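Side-chain contacts in prolyl oligopeptidase (PDB 1YR2), which probably hydrolyses oligopeptides as a serine endopeptidase of the S9A family, cutting after proline and, much less readily, after alanine: residues R606-T611 with Y622-A627; R540-Q545 with W629-R634; F122-S127 with N131-L136; V150-N155 with T163-W168. All coordinates share one frame; numbering follows the deposited sequence.

Contact 1: R606-T611 with Y622-A627; sequences RFDQFT and YPEKEA
P623 pushes the CG and CD corner of its ring between two side chains of 606-611, F607 and D608, and meets each at a different angle. The side chains of F607 and the proline cross at about a right angle, with P623 CG 3.9 Å from F607 CE2. D608 and P623 instead come from opposite directions: D608 OD1 lies 3.7 Å from P623 CG, and D608 OD2 the same distance from P623 CD, so the carboxylate rests on the ring through both oxygens. The first torsion of D608 (chi1 72°) sets CG between its own backbone N and carbonyl carbon, which turns the acid to the proline. Beyond the ring, D608 OD2 and E624 OE1 stand 3.8 Å apart, two acceptors of like charge with carboxylate planes only 9° from parallel. A water donating to both, 2.5 Å to D608 OD2 and 2.6 Å to E624 OE1, probably eases the repulsion. R614 probably offsets part of the charge and favours the ionised form of both acids, forming salt bridges with D608 OD2 and E624 OE2. A type I turn from Y622 to K625 presents P623 and E624, and K625 is the N-cap of helix 626-633. F607 also meets Y620 edge-to-face and packs on V617 of helix 617-620 and H665 of helix 664-675, so the loop after strand 594-598 joins both helices and the turn leading into helix 626-633.

Contact 2: R540-Q545 with W629-R634; sequences RRDKKQ and WRVLRR
V631 has CG1 anti to its backbone N (chi1 161°) and CG2 beside that N, a setting that spreads the two methyls over different parts of 540-545. CG1 reaches the backbone, 3.6 Å from R541 O and 4.1 Å from D542 CA, while CG2 lies 3.7 Å from D542 OD1. The aspartate answers with CG beside its own N (chi1 -69°), which brings its carboxylate across the valine at about a right angle. No hydrogen bond links the segments; a branched apolar side chain lies between the turn and the helix, and the backbones come nearest at D542 CA and V631 CA, 6.2 Å apart. R541 O has a polar partner as well, since it accepts a 3.2 Å bond from K544 N as the chain winds into helix 544-560. Just before this, R540 forms a salt bridge with D537. The contact lies at the surface of the catalytic domain, joining the turn that leads into helix 544-560 to helix 626-633. The inner side of the latter carries W629 onto F53 and strand 55-58, and K544 turns inward to bond G496 O and N576.

Contact 3: F122-S127 with N131-L136; sequences FYSWNS and NQSQLL
Y123 and L136 face each other as an antiparallel hydrogen-bonded pair, and the leucine CB sits over one face of the tyrosine ring, 4.1 Å from its centroid and 21° off the ring normal, a CH-pi contact. The tyrosine ring owes this place to a chi1 of 56°, which holds CG between backbone N and carbonyl carbon. L136 CD1 continues along the same side of the sheet to W125 CB, 3.8 Å away, so the leucine touches both aromatic residues. Next to it W125 and Q134 run side by side in the same direction, and Q134 OE1 lies at the indole edge, 3.6 Å from W125 CE3, with ring and amide planes 45° apart. On the face that carries S124 and L135, S124 CB and S133 CB approach to 4.1 Å at the end near the turn, and a water bonds both hydroxyls; L135 packs on L152 and W168.

Four backbone hydrogen bonds set this register, Y123 and L136 bonding reciprocally, as do W125 and Q134. Y123 N to L136 O is typical at 3.0 Å, and S124 CA makes a CA-H...O contact with Q134 O. Farther out, E109 takes the W125 indole N-H, K147 forms a cation-pi contact with that ring, and D153 receives Q134 NE2. At the turn, N126 bonds G128 N and M130 O through its amide. This is a beta hairpin supplying the two middle strands of a four-stranded antiparallel sheet, a blade of the N-terminal beta-propeller of the prolyl oligopeptidase family.

Contact 4: V150-N155 with T163-W168; sequences VLLDPN and TALDAW
L165 overlaps P154 with its CB and one methyl, L165 CB lying 3.8 Å from P154 CG and L165 CD2 3.9 Å from that same ring carbon. The two side chains meet obliquely. Placing CG anti to the backbone N (chi1 172°) carries the leucine's branch past the proline to L152, which it crosses at about a right angle; both L165 CD1 and L165 CD2 come to 4.1 Å from L152 CD1. Y179 of strand 176-183 touches both leucines as well. These residues belong to two successive sheets of the beta-propeller: strand 149-152 is the outermost of one four-stranded blade and strand 163-170 the first of the next, so the apolar contact lies where neighbouring blades adjoin. L151 and L152 both face L135, a classic beta bulge at which the edge strand turns a corner. Just beyond it D153 forms an Asx turn, its OD1 accepting from N155 N at 3.1 Å, while the same oxygen uses its syn lone pair for N155 ND2 at 2.9 Å. Two N-H groups of N155 thus grip D153 OD1. At the far end a water donates to P154 O and T163 O, and Q132 NE2 also bonds T163 O.

How the contacts relate
Contacts 1 and 2 lie in the catalytic domain and contacts 3 and 4 in the propeller, on opposite sides of the chain's centre, with about 48 to 50 Å between centres. Contacts 1 and 2 share helix 626-633, and L632 touches both P623 and F607 between them; contact 2 is a surface contact of one valine, whereas contact 1 is partly buried and pairs apolar packing with water-bridged acids. Contacts 3 and 4, both partly buried, meet through neighbouring strands 134-139 and 149-152. Backbone bonding within a blade dominates contact 3; contact 4, between blades, relies on aliphatic side chains and a water, with Q132 connecting the two.

Contact 1: R606-T611 with Y622-A627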
# COMPACT_ATOMS: atom_id res chain seq x y z
N ARG A 606 -15.87 -5.57 24.33
CA ARG A 606 -16.61 -6.63 23.67
C ARG A 606 -16.13 -6.94 22.24
O ARG A 606 -16.80 -7.68 21.51
CB ARG A 606 -18.10 -6.26 23.66
CG ARG A 606 -18.75 -6.32 25.03
CD ARG A 606 -20.19 -5.87 25.03
NE ARG A 606 -21.05 -6.73 24.20
CZ ARG A 606 -21.42 -7.95 24.53
NH1 ARG A 606 -21.04 -8.53 25.65
NH2 ARG A 606 -22.20 -8.62 23.72
N PHE A 607 -14.99 -6.42 21.83
CA PHE A 607 -14.54 -6.54 20.42
C PHE A 607 -14.31 -8.00 20.02
O PHE A 607 -14.58 -8.39 18.87
CB PHE A 607 -13.26 -5.74 20.18
CG PHE A 607 -12.05 -6.33 20.83
CD1 PHE A 607 -11.34 -7.31 20.19
CD2 PHE A 607 -11.61 -5.90 22.07
CE1 PHE A 607 -10.24 -7.88 20.76
CE2 PHE A 607 -10.53 -6.47 22.64
CZ PHE A 607 -9.85 -7.50 21.99
N ASP A 608 -13.91 -8.80 20.98
CA ASP A 608 -13.65 -10.21 20.72
C ASP A 608 -14.88 -11.13 20.72
O ASP A 608 -14.74 -12.34 20.55
CB ASP A 608 -12.59 -10.73 21.67
CG ASP A 608 -13.08 -10.87 23.09
OD1 ASP A 608 -14.00 -10.13 23.54
OD2 ASP A 608 -12.54 -11.69 23.85
N GLN A 609 -16.07 -10.56 20.90
CA GLN A 609 -17.33 -11.30 20.87
C GLN A 609 -17.87 -11.41 19.46
O GLN A 609 -18.90 -12.04 19.26
CB GLN A 609 -18.42 -10.61 21.70
CG GLN A 609 -17.99 -10.16 23.10
CD GLN A 609 -18.25 -11.18 24.18
OE1 GLN A 609 -18.72 -12.27 23.91
NE2 GLN A 609 -17.96 -10.81 25.42
N PHE A 610 -17.25 -10.74 18.50
CA PHE A 610 -17.83 -10.69 17.16
C PHE A 610 -16.94 -11.29 16.10
O PHE A 610 -15.71 -11.47 16.30
CB PHE A 610 -18.24 -9.26 16.79
CG PHE A 610 -19.07 -8.60 17.83
CD1 PHE A 610 -20.43 -8.87 17.93
CD2 PHE A 610 -18.49 -7.72 18.73
CE1 PHE A 610 -21.18 -8.27 18.91
CE2 PHE A 610 -19.26 -7.10 19.70
CZ PHE A 610 -20.60 -7.38 19.79
N THR A 611 -17.59 -11.68 14.99
CA THR A 611 -16.94 -12.26 13.83
C THR A 611 -15.48 -12.65 14.16
O THR A 611 -15.24 -13.58 14.91
CB THR A 611 -17.00 -11.23 12.64
OG1 THR A 611 -16.36 -9.97 12.98
CG2 THR A 611 -18.48 -10.87 12.31
N TYR A 622 -6.69 -9.20 26.28
CA TYR A 622 -7.78 -10.15 26.51
C TYR A 622 -8.78 -9.62 27.52
O TYR A 622 -8.41 -9.45 28.70
CB TYR A 622 -7.21 -11.46 27.04
CG TYR A 622 -6.30 -12.15 26.07
CD1 TYR A 622 -4.98 -11.78 25.96
CD2 TYR A 622 -6.79 -13.11 25.20
CE1 TYR A 622 -4.14 -12.39 25.04
CE2 TYR A 622 -5.97 -13.72 24.29
CZ TYR A 622 -4.64 -13.38 24.22
OH TYR A 622 -3.79 -13.95 23.26
N PRO A 623 -10.00 -9.29 27.11
CA PRO A 623 -11.00 -8.77 28.05
C PRO A 623 -11.36 -9.65 29.24
O PRO A 623 -11.85 -9.10 30.26
CB PRO A 623 -12.23 -8.56 27.20
CG PRO A 623 -11.70 -8.35 25.84
CD PRO A 623 -10.48 -9.21 25.72
N GLU A 624 -11.20 -10.96 29.10
CA GLU A 624 -11.44 -11.93 30.17
C GLU A 624 -10.34 -11.92 31.23
O GLU A 624 -10.51 -12.51 32.32
CB GLU A 624 -11.61 -13.35 29.60
CG GLU A 624 -10.33 -14.05 29.07
CD GLU A 624 -10.11 -13.87 27.56
OE1 GLU A 624 -10.69 -12.93 26.92
OE2 GLU A 624 -9.32 -14.68 27.01
N LYS A 625 -9.23 -11.27 30.94
CA LYS A 625 -8.11 -11.13 31.87
C LYS A 625 -8.17 -9.78 32.62
O LYS A 625 -8.22 -8.71 32.00
CB LYS A 625 -6.80 -11.35 31.11
CG LYS A 625 -5.61 -10.98 31.91
CD LYS A 625 -4.31 -11.56 31.37
CE LYS A 625 -3.21 -11.39 32.46
NZ LYS A 625 -1.87 -11.54 31.89
N GLU A 626 -8.17 -9.81 33.96
CA GLU A 626 -8.42 -8.60 34.73
C GLU A 626 -7.57 -7.42 34.34
O GLU A 626 -8.09 -6.35 34.04
CB GLU A 626 -8.27 -8.82 36.25
CG GLU A 626 -8.53 -7.56 37.07
CD GLU A 626 -8.68 -7.85 38.57
OE1 GLU A 626 -7.81 -8.48 39.14
OE2 GLU A 626 -9.68 -7.44 39.16
N ALA A 627 -6.26 -7.60 34.40
CA ALA A 627 -5.32 -6.53 34.09
C ALA A 627 -5.51 -5.97 32.66
O ALA A 627 -5.45 -4.74 32.46
CB ALA A 627 -3.94 -7.03 34.26
O HOH W 1 -13.11 -12.42 26.14

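Contact 2: R540-Q545 with W629-R634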
# COMPACT_ATOMS: atom_id res chain seq x y z
N ARG A 540 1.12 -1.17 21.62
CA ARG A 540 0.12 -2.17 21.77
C ARG A 540 0.00 -2.74 23.18
O ARG A 540 0.83 -2.47 24.03
CB ARG A 540 0.35 -3.30 20.77
CG ARG A 540 1.54 -4.20 21.05
CD ARG A 540 1.50 -5.36 20.13
NE ARG A 540 2.70 -6.15 20.03
CZ ARG A 540 2.75 -7.31 19.39
NH1 ARG A 540 1.65 -7.84 18.83
NH2 ARG A 540 3.89 -7.95 19.30
N ARG A 541 -1.06 -3.49 23.41
CA ARG A 541 -1.30 -4.11 24.72
C ARG A 541 -1.34 -3.02 25.84
O ARG A 541 -2.15 -2.10 25.77
CB ARG A 541 -0.27 -5.26 24.94
CG ARG A 541 -0.46 -6.48 23.99
CD ARG A 541 0.84 -7.09 23.45
NE ARG A 541 0.54 -8.32 22.69
CZ ARG A 541 1.45 -9.12 22.18
NH1 ARG A 541 2.74 -8.91 22.41
NH2 ARG A 541 1.07 -10.19 21.47
N ASP A 542 -0.51 -3.12 26.87
CA ASP A 542 -0.54 -2.15 27.98
C ASP A 542 -0.09 -0.77 27.55
O ASP A 542 -0.31 0.18 28.29
CB ASP A 542 0.40 -2.57 29.15
CG ASP A 542 -0.08 -3.79 29.91
OD1 ASP A 542 -1.17 -4.32 29.60
OD2 ASP A 542 0.58 -4.32 30.86
N LYS A 543 0.66 -0.69 26.44
CA LYS A 543 1.17 0.57 25.89
C LYS A 543 0.33 1.14 24.78
O LYS A 543 0.77 2.07 24.10
CB LYS A 543 2.61 0.38 25.40
CG LYS A 543 3.52 -0.21 26.47
CD LYS A 543 4.96 -0.25 26.07
CE LYS A 543 5.85 -0.49 27.31
NZ LYS A 543 7.16 -0.71 26.71
N LYS A 544 -0.89 0.63 24.59
CA LYS A 544 -1.77 1.20 23.57
C LYS A 544 -1.98 2.70 23.77
O LYS A 544 -2.10 3.43 22.78
CB LYS A 544 -3.12 0.49 23.56
CG LYS A 544 -4.07 0.93 22.44
CD LYS A 544 -3.51 0.59 21.04
CE LYS A 544 -4.47 0.95 19.90
NZ LYS A 544 -3.97 0.69 18.52
N GLN A 545 -2.04 3.19 25.01
CA GLN A 545 -2.23 4.62 25.26
C GLN A 545 -1.12 5.47 24.65
O GLN A 545 -1.34 6.63 24.35
CB GLN A 545 -2.34 4.91 26.78
CG GLN A 545 -2.51 6.36 27.16
CD GLN A 545 -3.79 6.99 26.63
OE1 GLN A 545 -4.85 6.37 26.62
NE2 GLN A 545 -3.68 8.23 26.15
N TRP A 629 -8.29 -6.09 30.89
CA TRP A 629 -9.59 -5.44 30.95
C TRP A 629 -9.45 -4.00 31.50
O TRP A 629 -10.07 -3.07 30.95
CB TRP A 629 -10.59 -6.27 31.77
CG TRP A 629 -11.99 -5.69 31.76
CD1 TRP A 629 -13.02 -6.06 30.96
CD2 TRP A 629 -12.49 -4.66 32.61
NE1 TRP A 629 -14.13 -5.31 31.24
CE2 TRP A 629 -13.84 -4.44 32.25
CE3 TRP A 629 -11.95 -3.89 33.63
CZ2 TRP A 629 -14.64 -3.48 32.88
CZ3 TRP A 629 -12.74 -2.91 34.25
CH2 TRP A 629 -14.08 -2.72 33.86
N ARG A 630 -8.64 -3.79 32.53
CA ARG A 630 -8.51 -2.47 33.13
C ARG A 630 -7.83 -1.51 32.16
O ARG A 630 -8.21 -0.33 32.08
CB ARG A 630 -7.74 -2.49 34.44
CG ARG A 630 -8.50 -3.13 35.58
CD ARG A 630 -7.81 -2.90 36.93
NE ARG A 630 -8.32 -3.84 37.92
CZ ARG A 630 -9.52 -3.78 38.49
NH1 ARG A 630 -10.39 -2.81 38.22
NH2 ARG A 630 -9.85 -4.71 39.36
N VAL A 631 -6.85 -2.02 31.43
CA VAL A 631 -6.18 -1.21 30.40
C VAL A 631 -7.22 -0.81 29.33
O VAL A 631 -7.28 0.38 28.93
CB VAL A 631 -5.03 -2.01 29.77
CG1 VAL A 631 -4.59 -1.45 28.39
CG2 VAL A 631 -3.89 -2.07 30.71
N LEU A 632 -8.05 -1.76 28.89
CA LEU A 632 -9.04 -1.50 27.82
C LEU A 632 -10.12 -0.51 28.29
O LEU A 632 -10.56 0.35 27.52
CB LEU A 632 -9.72 -2.80 27.32
CG LEU A 632 -8.84 -3.76 26.52
CD1 LEU A 632 -9.40 -5.15 26.54
CD2 LEU A 632 -8.69 -3.26 25.12
N ARG A 633 -10.55 -0.67 29.54
CA ARG A 633 -11.62 0.16 30.11
C ARG A 633 -11.20 1.63 30.15
O ARG A 633 -12.01 2.51 30.03
CB ARG A 633 -12.02 -0.35 31.51
CG ARG A 633 -13.00 0.49 32.26
CD ARG A 633 -14.28 0.60 31.54
NE ARG A 633 -15.27 1.43 32.23
CZ ARG A 633 -15.42 2.74 32.03
NH1 ARG A 633 -14.59 3.41 31.24
NH2 ARG A 633 -16.40 3.41 32.66
N ARG A 634 -9.92 1.90 30.29
CA ARG A 634 -9.43 3.28 30.36
C ARG A 634 -9.58 4.04 29.05
O ARG A 634 -9.62 5.25 29.07
CB ARG A 634 -7.95 3.32 30.78
CG ARG A 634 -7.75 3.00 32.24
CD ARG A 634 -6.32 2.60 32.62
NE ARG A 634 -6.28 2.08 33.99
CZ ARG A 634 -5.52 1.08 34.44
NH1 ARG A 634 -4.66 0.41 33.65
NH2 ARG A 634 -5.65 0.70 35.70

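Contact 3: F122-S127 with N131-L136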
# COMPACT_ATOMS: atom_id res chain seq x y z
N PHE A 122 9.18 -2.55 -24.12
CA PHE A 122 7.87 -3.14 -23.78
C PHE A 122 7.37 -2.54 -22.47
O PHE A 122 8.14 -2.41 -21.51
CB PHE A 122 7.93 -4.68 -23.61
CG PHE A 122 8.54 -5.41 -24.78
CD1 PHE A 122 9.90 -5.47 -24.96
CD2 PHE A 122 7.73 -6.07 -25.69
CE1 PHE A 122 10.46 -6.15 -26.03
CE2 PHE A 122 8.28 -6.78 -26.73
CZ PHE A 122 9.61 -6.81 -26.94
N TYR A 123 6.11 -2.13 -22.45
CA TYR A 123 5.54 -1.55 -21.24
C TYR A 123 4.03 -1.63 -21.27
O TYR A 123 3.41 -1.53 -22.30
CB TYR A 123 6.01 -0.08 -21.04
CG TYR A 123 5.71 0.79 -22.25
CD1 TYR A 123 6.48 0.72 -23.37
CD2 TYR A 123 4.61 1.63 -22.25
CE1 TYR A 123 6.23 1.49 -24.48
CE2 TYR A 123 4.32 2.41 -23.36
CZ TYR A 123 5.14 2.32 -24.49
OH TYR A 123 4.87 3.05 -25.61
N SER A 124 3.43 -1.84 -20.11
CA SER A 124 1.99 -1.76 -19.97
C SER A 124 1.53 -0.27 -20.04
O SER A 124 2.29 0.63 -19.66
CB SER A 124 1.56 -2.48 -18.69
OG SER A 124 1.82 -1.72 -17.54
N TRP A 125 0.29 -0.06 -20.49
CA TRP A 125 -0.36 1.22 -20.51
C TRP A 125 -1.84 1.04 -20.34
O TRP A 125 -2.42 0.19 -20.96
CB TRP A 125 -0.09 1.98 -21.79
CG TRP A 125 -0.70 3.32 -21.83
CD1 TRP A 125 -0.23 4.43 -21.26
CD2 TRP A 125 -1.90 3.70 -22.51
NE1 TRP A 125 -1.06 5.49 -21.49
CE2 TRP A 125 -2.09 5.07 -22.28
CE3 TRP A 125 -2.84 3.01 -23.31
CZ2 TRP A 125 -3.15 5.79 -22.83
CZ3 TRP A 125 -3.88 3.71 -23.83
CH2 TRP A 125 -4.04 5.08 -23.60
N ASN A 126 -2.42 1.86 -19.48
CA ASN A 126 -3.86 2.00 -19.34
C ASN A 126 -4.26 3.45 -19.58
O ASN A 126 -3.65 4.32 -19.07
CB ASN A 126 -4.27 1.59 -17.93
CG ASN A 126 -5.76 1.22 -17.83
OD1 ASN A 126 -6.63 2.03 -18.18
ND2 ASN A 126 -6.05 -0.02 -17.34
N SER A 127 -5.31 3.68 -20.34
CA SER A 127 -5.83 5.04 -20.55
C SER A 127 -6.43 5.66 -19.28
O SER A 127 -6.63 6.88 -19.20
CB SER A 127 -6.91 5.00 -21.62
OG SER A 127 -7.93 4.09 -21.18
N ASN A 131 -10.35 -1.93 -18.24
CA ASN A 131 -10.39 -2.92 -17.16
C ASN A 131 -9.01 -3.54 -16.96
O ASN A 131 -8.60 -3.74 -15.85
CB ASN A 131 -11.42 -4.00 -17.46
CG ASN A 131 -11.57 -5.01 -16.34
OD1 ASN A 131 -11.40 -6.22 -16.56
ND2 ASN A 131 -11.88 -4.54 -15.14
N GLN A 132 -8.30 -3.81 -18.06
CA GLN A 132 -6.93 -4.32 -18.01
C GLN A 132 -6.02 -3.43 -18.84
O GLN A 132 -6.42 -2.92 -19.85
CB GLN A 132 -6.82 -5.76 -18.54
CG GLN A 132 -7.62 -6.85 -17.80
CD GLN A 132 -7.49 -8.21 -18.49
OE1 GLN A 132 -6.41 -8.79 -18.46
NE2 GLN A 132 -8.55 -8.68 -19.14
N SER A 133 -4.78 -3.28 -18.42
CA SER A 133 -3.80 -2.58 -19.23
C SER A 133 -3.50 -3.34 -20.51
O SER A 133 -3.56 -4.57 -20.55
CB SER A 133 -2.51 -2.44 -18.46
OG SER A 133 -2.62 -1.46 -17.49
N GLN A 134 -3.17 -2.60 -21.57
CA GLN A 134 -2.60 -3.17 -22.77
C GLN A 134 -1.09 -3.33 -22.57
O GLN A 134 -0.54 -2.68 -21.72
CB GLN A 134 -2.79 -2.22 -23.93
CG GLN A 134 -4.27 -1.89 -24.25
CD GLN A 134 -4.43 -0.81 -25.33
OE1 GLN A 134 -3.65 0.12 -25.38
NE2 GLN A 134 -5.48 -0.91 -26.16
N LEU A 135 -0.48 -4.18 -23.39
CA LEU A 135 0.98 -4.28 -23.52
C LEU A 135 1.32 -3.61 -24.85
O LEU A 135 0.88 -4.05 -25.93
CB LEU A 135 1.44 -5.73 -23.54
CG LEU A 135 2.98 -5.86 -23.57
CD1 LEU A 135 3.61 -5.14 -22.44
CD2 LEU A 135 3.34 -7.35 -23.63
N LEU A 136 2.09 -2.55 -24.72
CA LEU A 136 2.65 -1.80 -25.83
C LEU A 136 4.11 -2.08 -26.06
O LEU A 136 4.89 -2.48 -25.16
CB LEU A 136 2.50 -0.29 -25.59
CG LEU A 136 1.11 0.21 -25.27
CD1 LEU A 136 1.10 1.68 -25.40
CD2 LEU A 136 0.08 -0.43 -26.15
O HOH W 2 -0.05 0.29 -16.91

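Contact 4: V150-N155 with T163-W168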
# COMPACT_ATOMS: atom_id res chain seq x y z
N VAL A 150 0.09 -1.52 -29.95
CA VAL A 150 -0.54 -2.51 -29.11
C VAL A 150 -0.09 -3.91 -29.51
O VAL A 150 -0.37 -4.39 -30.60
CB VAL A 150 -2.05 -2.42 -29.17
CG1 VAL A 150 -2.70 -3.54 -28.36
CG2 VAL A 150 -2.49 -1.01 -28.72
N LEU A 151 0.62 -4.54 -28.61
CA LEU A 151 1.10 -5.90 -28.75
C LEU A 151 0.11 -6.90 -28.17
O LEU A 151 -0.17 -7.89 -28.84
CB LEU A 151 2.47 -6.03 -28.09
CG LEU A 151 3.17 -7.37 -28.31
CD1 LEU A 151 3.35 -7.73 -29.82
CD2 LEU A 151 4.52 -7.36 -27.61
N LEU A 152 -0.39 -6.68 -26.95
CA LEU A 152 -1.55 -7.41 -26.44
C LEU A 152 -2.61 -6.46 -25.93
O LEU A 152 -2.31 -5.47 -25.29
CB LEU A 152 -1.15 -8.35 -25.30
CG LEU A 152 -0.01 -9.35 -25.52
CD1 LEU A 152 0.43 -9.93 -24.18
CD2 LEU A 152 -0.48 -10.41 -26.47
N ASP A 153 -3.88 -6.76 -26.24
CA ASP A 153 -4.99 -6.06 -25.63
C ASP A 153 -5.96 -7.04 -24.98
O ASP A 153 -6.90 -7.52 -25.61
CB ASP A 153 -5.73 -5.20 -26.63
CG ASP A 153 -6.71 -4.26 -25.93
OD1 ASP A 153 -7.05 -4.50 -24.74
OD2 ASP A 153 -7.15 -3.23 -26.47
N PRO A 154 -5.75 -7.31 -23.71
CA PRO A 154 -6.54 -8.33 -23.01
C PRO A 154 -8.04 -8.01 -22.94
O PRO A 154 -8.84 -8.94 -22.84
CB PRO A 154 -5.91 -8.38 -21.64
CG PRO A 154 -4.61 -7.71 -21.78
CD PRO A 154 -4.74 -6.71 -22.84
N ASN A 155 -8.40 -6.73 -23.06
CA ASN A 155 -9.79 -6.31 -23.07
C ASN A 155 -10.56 -6.85 -24.29
O ASN A 155 -11.77 -6.97 -24.22
CB ASN A 155 -9.90 -4.76 -23.01
CG ASN A 155 -9.13 -4.17 -21.87
OD1 ASN A 155 -9.50 -4.34 -20.71
ND2 ASN A 155 -8.02 -3.49 -22.18
N THR A 163 -11.05 -13.46 -19.28
CA THR A 163 -9.71 -13.91 -19.64
C THR A 163 -8.76 -12.79 -19.36
O THR A 163 -8.85 -11.72 -19.97
CB THR A 163 -9.64 -14.27 -21.13
OG1 THR A 163 -10.69 -15.20 -21.43
CG2 THR A 163 -8.42 -15.01 -21.47
N ALA A 164 -7.82 -13.03 -18.46
CA ALA A 164 -6.95 -11.97 -17.95
C ALA A 164 -5.51 -12.25 -18.36
O ALA A 164 -5.10 -13.38 -18.42
CB ALA A 164 -7.08 -11.87 -16.44
N LEU A 165 -4.77 -11.20 -18.67
CA LEU A 165 -3.31 -11.30 -18.78
C LEU A 165 -2.73 -11.20 -17.41
O LEU A 165 -3.00 -10.24 -16.67
CB LEU A 165 -2.77 -10.18 -19.61
CG LEU A 165 -1.29 -9.96 -19.73
CD1 LEU A 165 -0.58 -11.11 -20.39
CD2 LEU A 165 -1.05 -8.68 -20.51
N ASP A 166 -1.96 -12.22 -17.06
CA ASP A 166 -1.33 -12.33 -15.76
C ASP A 166 0.09 -11.77 -15.87
O ASP A 166 0.40 -10.65 -15.37
CB ASP A 166 -1.35 -13.81 -15.28
CG ASP A 166 -0.62 -14.01 -13.95
OD1 ASP A 166 -0.10 -13.00 -13.37
OD2 ASP A 166 -0.46 -15.13 -13.41
N ALA A 167 0.94 -12.46 -16.62
CA ALA A 167 2.36 -12.09 -16.68
C ALA A 167 2.86 -12.08 -18.11
O ALA A 167 2.26 -12.71 -18.97
CB ALA A 167 3.21 -13.07 -15.85
N TRP A 168 3.99 -11.38 -18.36
CA TRP A 168 4.58 -11.37 -19.70
C TRP A 168 6.10 -11.24 -19.55
O TRP A 168 6.54 -10.72 -18.56
CB TRP A 168 4.03 -10.26 -20.60
CG TRP A 168 4.13 -8.89 -20.06
CD1 TRP A 168 3.21 -8.26 -19.32
CD2 TRP A 168 5.23 -7.96 -20.21
NE1 TRP A 168 3.64 -6.99 -19.00
CE2 TRP A 168 4.88 -6.79 -19.52
CE3 TRP A 168 6.43 -8.00 -20.87
CZ2 TRP A 168 5.69 -5.66 -19.46
CZ3 TRP A 168 7.27 -6.86 -20.82
CH2 TRP A 168 6.88 -5.72 -20.12
O HOH W 3 -10.98 -10.42 -21.24